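Local coordinates for protein transcriptional regulator, IclR family (PDB 5TJJ) that probably acts as a DNA-binding transcription factor of the IclR family, pairing a helix-turn-helix domain with a C-terminal domain of the GAF type, at residues Thr101-Val106 with Gly233-Arg238; Lys109-Arg112 with Val116-Ile119. All blocks are in the same frame, centred on the assembly; numbering follows the deposited sequence.

Contact 1 (Thr101-Val106 with Gly233-Arg238); sequences TGMTAV and GEDVER
M103, a selenomethionine here, lays its terminal methyl over the N-terminal end of helix 233-253, where CE lies 3.8 Å from both CB and the backbone O of D235. Its CG stands beside the backbone N (chi1 -64°) and the chain is fully extended beyond it, which carries CE to the helix. M103 also packs on A239 of the helix and on C224 and T226 of strand 218-227, setting the helix against the sheet of the C-terminal, GAF-like domain. Of the D235 side chain, CB alone meets the methyl; the carboxylate is engaged on its own side. OD1 accepts from NH1 of R238 at 3.3 Å, a salt bridge one turn on that uses the anti lone pair and lies close to the guanidinium plane, while OD2 takes the backbone N of Q232. T101 adds a looser touch, its CG2 4.5 Å from the backbone O of R238, and rests also on A239 and A242. Its OG1 accepts from the backbone N of M103 at 3.2 Å, an ST turn, and is bonded to the O of V97 as well. That turn, with G102 at positive phi, leads from helix 86-101 into strand 104-110. No hydrogen bond or salt bridge spans the segments, so the joint between this turn and helix 233-253 rests on van der Waals packing, with the polar groups of T101 and D235 satisfied on their own sides.

Contact 2 (Lys109-Arg112 with Val116-Ile119); sequences KRLR and VIYI
K109 and I117 face each other as an antiparallel hydrogen-bonded pair in which each backbone uses both its N-H and its carbonyl. The N of K109 donates to the O of I117 at 2.8 Å, tilted 18° from that carbonyl's plane; the N of I117 returns a bond of 2.9 Å to the O of K109, in the carbonyl plane. The same K109 oxygen receives a CA-H...O contact from V116 CA at 3.4 Å. Next along, R110 and V116 form a non-hydrogen-bonded pair, their backbones bonding outward to D219 and F139 respectively. The R110 guanidinium makes a salt bridge from NH2 to D154 and weak hydrogen bonds from NH1 to F150 O and NE to V218 O. L111 leans its isobutyl group across I117, L111 CG meeting I117 CG2 at 3.9 Å, with L111 CD1 equally near that methyl. I117 CG2 reaches this spot because CG1 is turned anti to N (chi1 -171°). With L111 cut back to an alanine, CG2 of I117 would probably lose this apolar cover at the end of the hairpin. K109 CB packs on I119 CG2, also at 3.9 Å, while NZ makes a weak hydrogen bond to Y87 OH. Strands 104-110 and 115-122 thus form a beta hairpin, flanked by strands 218-227 and 138-140, with V116 packed against F146 and F150 of helix 144-151.

Overall arrangement
Strand 104-110 links both contacts: contact 1 packs the turn leading into it on helix 233-253, and contact 2 pairs its end with strand 115-122. Their centres lie about 22 Å apart, yet they touch, V106 CG1 packing on Y118 CD1 at 3.4 Å. Along the chain the hairpin of contact 2 is nested within the long loop closed by contact 1, so a local strand pairing sits inside a distant packing of turn on helix, both within the C-terminal domain. A glycerol, probably from the crystallisation liquor, lies about 4 Å from the side chain of M103 and bonds to T104 OG1, on the contact 1 side; such molecules often mark pockets.

Contact 1 (Thr101-Val106 with Gly233-Arg238)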
loop_
_atom_site.group_PDB
_atom_site.type_symbol
_atom_site.label_atom_id
_atom_site.label_comp_id
_atom_site.label_asym_id
_atom_site.label_seq_id
_atom_site.Cartn_x
_atom_site.Cartn_y
_atom_site.Cartn_z
ATOM N N THR A 101 -20.041 15.985 -13.226
ATOM C CA THR A 101 -20.720 15.769 -14.529
ATOM C C THR A 101 -22.266 15.749 -14.529
ATOM O O THR A 101 -22.869 16.003 -15.565
ATOM C CB THR A 101 -20.237 14.479 -15.237
ATOM O OG1 THR A 101 -20.574 13.322 -14.477
ATOM C CG2 THR A 101 -18.747 14.519 -15.448
ATOM N N GLY A 102 -22.900 15.433 -13.395
ATOM C CA GLY A 102 -24.342 15.094 -13.372
ATOM C C GLY A 102 -24.682 13.793 -14.127
ATOM O O GLY A 102 -25.804 13.614 -14.577
HETATM N N MSE A 103 -23.707 12.890 -14.263
HETATM C CA MSE A 103 -23.865 11.619 -14.981
HETATM C C MSE A 103 -23.653 10.488 -14.036
HETATM O O MSE A 103 -23.045 10.649 -12.969
HETATM C CB MSE A 103 -22.848 11.492 -16.109
HETATM C CG MSE A 103 -23.102 12.573 -17.153
HETATM SE SE MSE A 103 -21.811 12.487 -18.647
HETATM C CE MSE A 103 -22.369 14.068 -19.698
ATOM N N THR A 104 -24.146 9.313 -14.411
ATOM C CA THR A 104 -23.907 8.124 -13.603
ATOM C C THR A 104 -22.505 7.639 -13.964
ATOM O O THR A 104 -22.172 7.513 -15.096
ATOM C CB THR A 104 -24.991 7.057 -13.809
ATOM O OG1 THR A 104 -26.207 7.536 -13.231
ATOM C CG2 THR A 104 -24.602 5.732 -13.160
ATOM N N ALA A 105 -21.691 7.396 -12.959
ATOM C CA ALA A 105 -20.321 6.988 -13.154
ATOM C C ALA A 105 -20.166 5.526 -12.746
ATOM O O ALA A 105 -20.805 5.057 -11.810
ATOM C CB ALA A 105 -19.393 7.890 -12.353
ATOM N N VAL A 106 -19.314 4.807 -13.457
ATOM C CA VAL A 106 -19.256 3.371 -13.350
ATOM C C VAL A 106 -17.813 2.880 -13.405
ATOM O O VAL A 106 -16.986 3.373 -14.194
ATOM C CB VAL A 106 -20.108 2.752 -14.461
ATOM C CG1 VAL A 106 -19.857 1.257 -14.584
ATOM C CG2 VAL A 106 -21.580 2.988 -14.179
ATOM N N GLY A 233 -23.578 20.886 -25.579
ATOM C CA GLY A 233 -22.254 21.322 -26.037
ATOM C C GLY A 233 -21.124 20.798 -25.193
ATOM O O GLY A 233 -20.438 19.834 -25.556
ATOM N N GLU A 234 -20.974 21.379 -24.018
ATOM C CA GLU A 234 -19.796 21.107 -23.210
ATOM C C GLU A 234 -19.822 19.797 -22.429
ATOM O O GLU A 234 -18.801 19.409 -21.890
ATOM C CB GLU A 234 -19.528 22.290 -22.270
ATOM C CG GLU A 234 -19.391 23.635 -23.004
ATOM C CD GLU A 234 -18.650 24.718 -22.222
ATOM O OE1 GLU A 234 -17.782 24.386 -21.375
ATOM O OE2 GLU A 234 -18.929 25.915 -22.480
ATOM N N ASP A 235 -20.961 19.108 -22.388
ATOM C CA ASP A 235 -21.149 17.942 -21.515
ATOM C C ASP A 235 -20.118 16.859 -21.697
ATOM O O ASP A 235 -19.540 16.390 -20.725
ATOM C CB ASP A 235 -22.513 17.284 -21.740
ATOM C CG ASP A 235 -23.657 18.064 -21.139
ATOM O OD1 ASP A 235 -23.476 18.731 -20.098
ATOM O OD2 ASP A 235 -24.764 17.979 -21.714
ATOM N N VAL A 236 -19.907 16.449 -22.936
ATOM C CA VAL A 236 -18.988 15.357 -23.231
ATOM C C VAL A 236 -17.570 15.789 -22.909
ATOM O O VAL A 236 -16.862 15.093 -22.193
ATOM C CB VAL A 236 -19.110 14.871 -24.697
ATOM C CG1 VAL A 236 -18.067 13.797 -25.026
ATOM C CG2 VAL A 236 -20.523 14.358 -24.950
ATOM N N GLU A 237 -17.187 16.953 -23.421
ATOM C CA GLU A 237 -15.916 17.601 -23.086
ATOM C C GLU A 237 -15.682 17.598 -21.574
ATOM O O GLU A 237 -14.609 17.236 -21.129
ATOM C CB GLU A 237 -15.856 19.048 -23.650
ATOM C CG GLU A 237 -14.441 19.597 -23.866
ATOM C CD GLU A 237 -14.364 21.130 -24.027
ATOM O OE1 GLU A 237 -13.285 21.714 -23.710
ATOM O OE2 GLU A 237 -15.361 21.768 -24.467
ATOM N N ARG A 238 -16.691 17.955 -20.788
ATOM C CA ARG A 238 -16.523 18.050 -19.337
ATOM C C ARG A 238 -16.296 16.700 -18.675
ATOM O O ARG A 238 -15.512 16.581 -17.746
ATOM C CB ARG A 238 -17.728 18.753 -18.688
ATOM C CG ARG A 238 -17.488 19.190 -17.246
ATOM C CD ARG A 238 -18.765 19.576 -16.512
ATOM N NE ARG A 238 -19.313 20.853 -16.989
ATOM C CZ ARG A 238 -20.419 21.016 -17.733
ATOM N NH1 ARG A 238 -21.173 19.970 -18.107
ATOM N NH2 ARG A 238 -20.780 22.248 -18.099
#

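Contact 2 (Lys109-Arg112 with Val116-Ile119)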
loop_
_atom_site.group_PDB
_atom_site.type_symbol
_atom_site.label_atom_id
_atom_site.label_comp_id
_atom_site.label_asym_id
_atom_site.label_seq_id
_atom_site.Cartn_x
_atom_site.Cartn_y
_atom_site.Cartn_z
ATOM N N LYS A 109 -14.314 -3.623 -14.748
ATOM C CA LYS A 109 -13.123 -4.447 -14.544
ATOM C C LYS A 109 -13.055 -5.550 -15.566
ATOM O O LYS A 109 -14.060 -6.166 -15.882
ATOM C CB LYS A 109 -13.189 -5.070 -13.173
ATOM C CG LYS A 109 -12.231 -6.207 -12.959
ATOM C CD LYS A 109 -12.102 -6.480 -11.489
ATOM C CE LYS A 109 -11.229 -7.690 -11.254
ATOM N NZ LYS A 109 -10.883 -7.697 -9.813
ATOM N N ARG A 110 -11.852 -5.858 -16.007
ATOM C CA ARG A 110 -11.660 -6.941 -16.940
ATOM C C ARG A 110 -11.736 -8.312 -16.258
ATOM O O ARG A 110 -11.243 -8.487 -15.148
ATOM C CB ARG A 110 -10.315 -6.805 -17.613
ATOM C CG ARG A 110 -10.253 -7.508 -18.949
ATOM C CD ARG A 110 -8.828 -7.742 -19.393
ATOM N NE ARG A 110 -8.233 -6.548 -19.979
ATOM C CZ ARG A 110 -8.087 -6.316 -21.289
ATOM N NH1 ARG A 110 -7.509 -5.173 -21.668
ATOM N NH2 ARG A 110 -8.517 -7.191 -22.224
ATOM N N LEU A 111 -12.381 -9.268 -16.929
ATOM C CA LEU A 111 -12.330 -10.679 -16.531
ATOM C C LEU A 111 -11.594 -11.486 -17.578
ATOM O O LEU A 111 -11.235 -10.979 -18.645
ATOM C CB LEU A 111 -13.734 -11.250 -16.337
ATOM C CG LEU A 111 -14.572 -10.578 -15.257
ATOM C CD1 LEU A 111 -15.982 -11.122 -15.288
ATOM C CD2 LEU A 111 -13.957 -10.753 -13.888
ATOM N N ARG A 112 -11.365 -12.750 -17.258
ATOM C CA ARG A 112 -10.929 -13.716 -18.249
ATOM C C ARG A 112 -12.067 -14.013 -19.250
ATOM O O ARG A 112 -13.239 -13.760 -18.991
ATOM C CB ARG A 112 -10.404 -15.000 -17.575
ATOM C CG ARG A 112 -9.175 -14.772 -16.694
ATOM C CD ARG A 112 -8.703 -16.028 -15.961
ATOM N NE ARG A 112 -7.504 -16.647 -16.558
ATOM C CZ ARG A 112 -7.480 -17.672 -17.429
ATOM N NH1 ARG A 112 -8.613 -18.239 -17.878
ATOM N NH2 ARG A 112 -6.302 -18.134 -17.864
ATOM N N VAL A 116 -16.087 -8.288 -19.477
ATOM C CA VAL A 116 -15.871 -7.220 -18.498
ATOM C C VAL A 116 -17.047 -7.207 -17.556
ATOM O O VAL A 116 -18.115 -7.711 -17.922
ATOM C CB VAL A 116 -15.704 -5.837 -19.157
ATOM C CG1 VAL A 116 -14.453 -5.822 -20.037
ATOM C CG2 VAL A 116 -16.898 -5.437 -19.978
ATOM N N ILE A 117 -16.867 -6.600 -16.380
ATOM C CA ILE A 117 -17.925 -6.537 -15.371
ATOM C C ILE A 117 -17.988 -5.171 -14.654
ATOM O O ILE A 117 -16.955 -4.578 -14.318
ATOM C CB ILE A 117 -17.793 -7.719 -14.385
ATOM C CG1 ILE A 117 -18.994 -7.824 -13.459
ATOM C CG2 ILE A 117 -16.524 -7.628 -13.561
ATOM C CD1 ILE A 117 -18.928 -9.017 -12.510
ATOM N N TYR A 118 -19.207 -4.661 -14.455
ATOM C CA TYR A 118 -19.428 -3.532 -13.549
ATOM C C TYR A 118 -19.170 -3.973 -12.101
ATOM O O TYR A 118 -19.765 -4.940 -11.630
ATOM C CB TYR A 118 -20.859 -3.017 -13.660
ATOM C CG TYR A 118 -21.219 -2.260 -14.918
ATOM C CD1 TYR A 118 -20.254 -1.886 -15.860
ATOM C CD2 TYR A 118 -22.546 -1.887 -15.155
ATOM C CE1 TYR A 118 -20.596 -1.180 -16.998
ATOM C CE2 TYR A 118 -22.905 -1.165 -16.293
ATOM C CZ TYR A 118 -21.918 -0.806 -17.219
ATOM O OH TYR A 118 -22.227 -0.089 -18.381
ATOM N N ILE A 119 -18.261 -3.285 -11.418
ATOM C CA ILE A 119 -17.961 -3.570 -10.005
ATOM C C ILE A 119 -18.373 -2.452 -9.035
ATOM O O ILE A 119 -18.270 -2.611 -7.845
ATOM C CB ILE A 119 -16.489 -3.981 -9.811
ATOM C CG1 ILE A 119 -15.530 -2.883 -10.232
ATOM C CG2 ILE A 119 -16.165 -5.232 -10.620
ATOM C CD1 ILE A 119 -14.133 -3.054 -9.640
#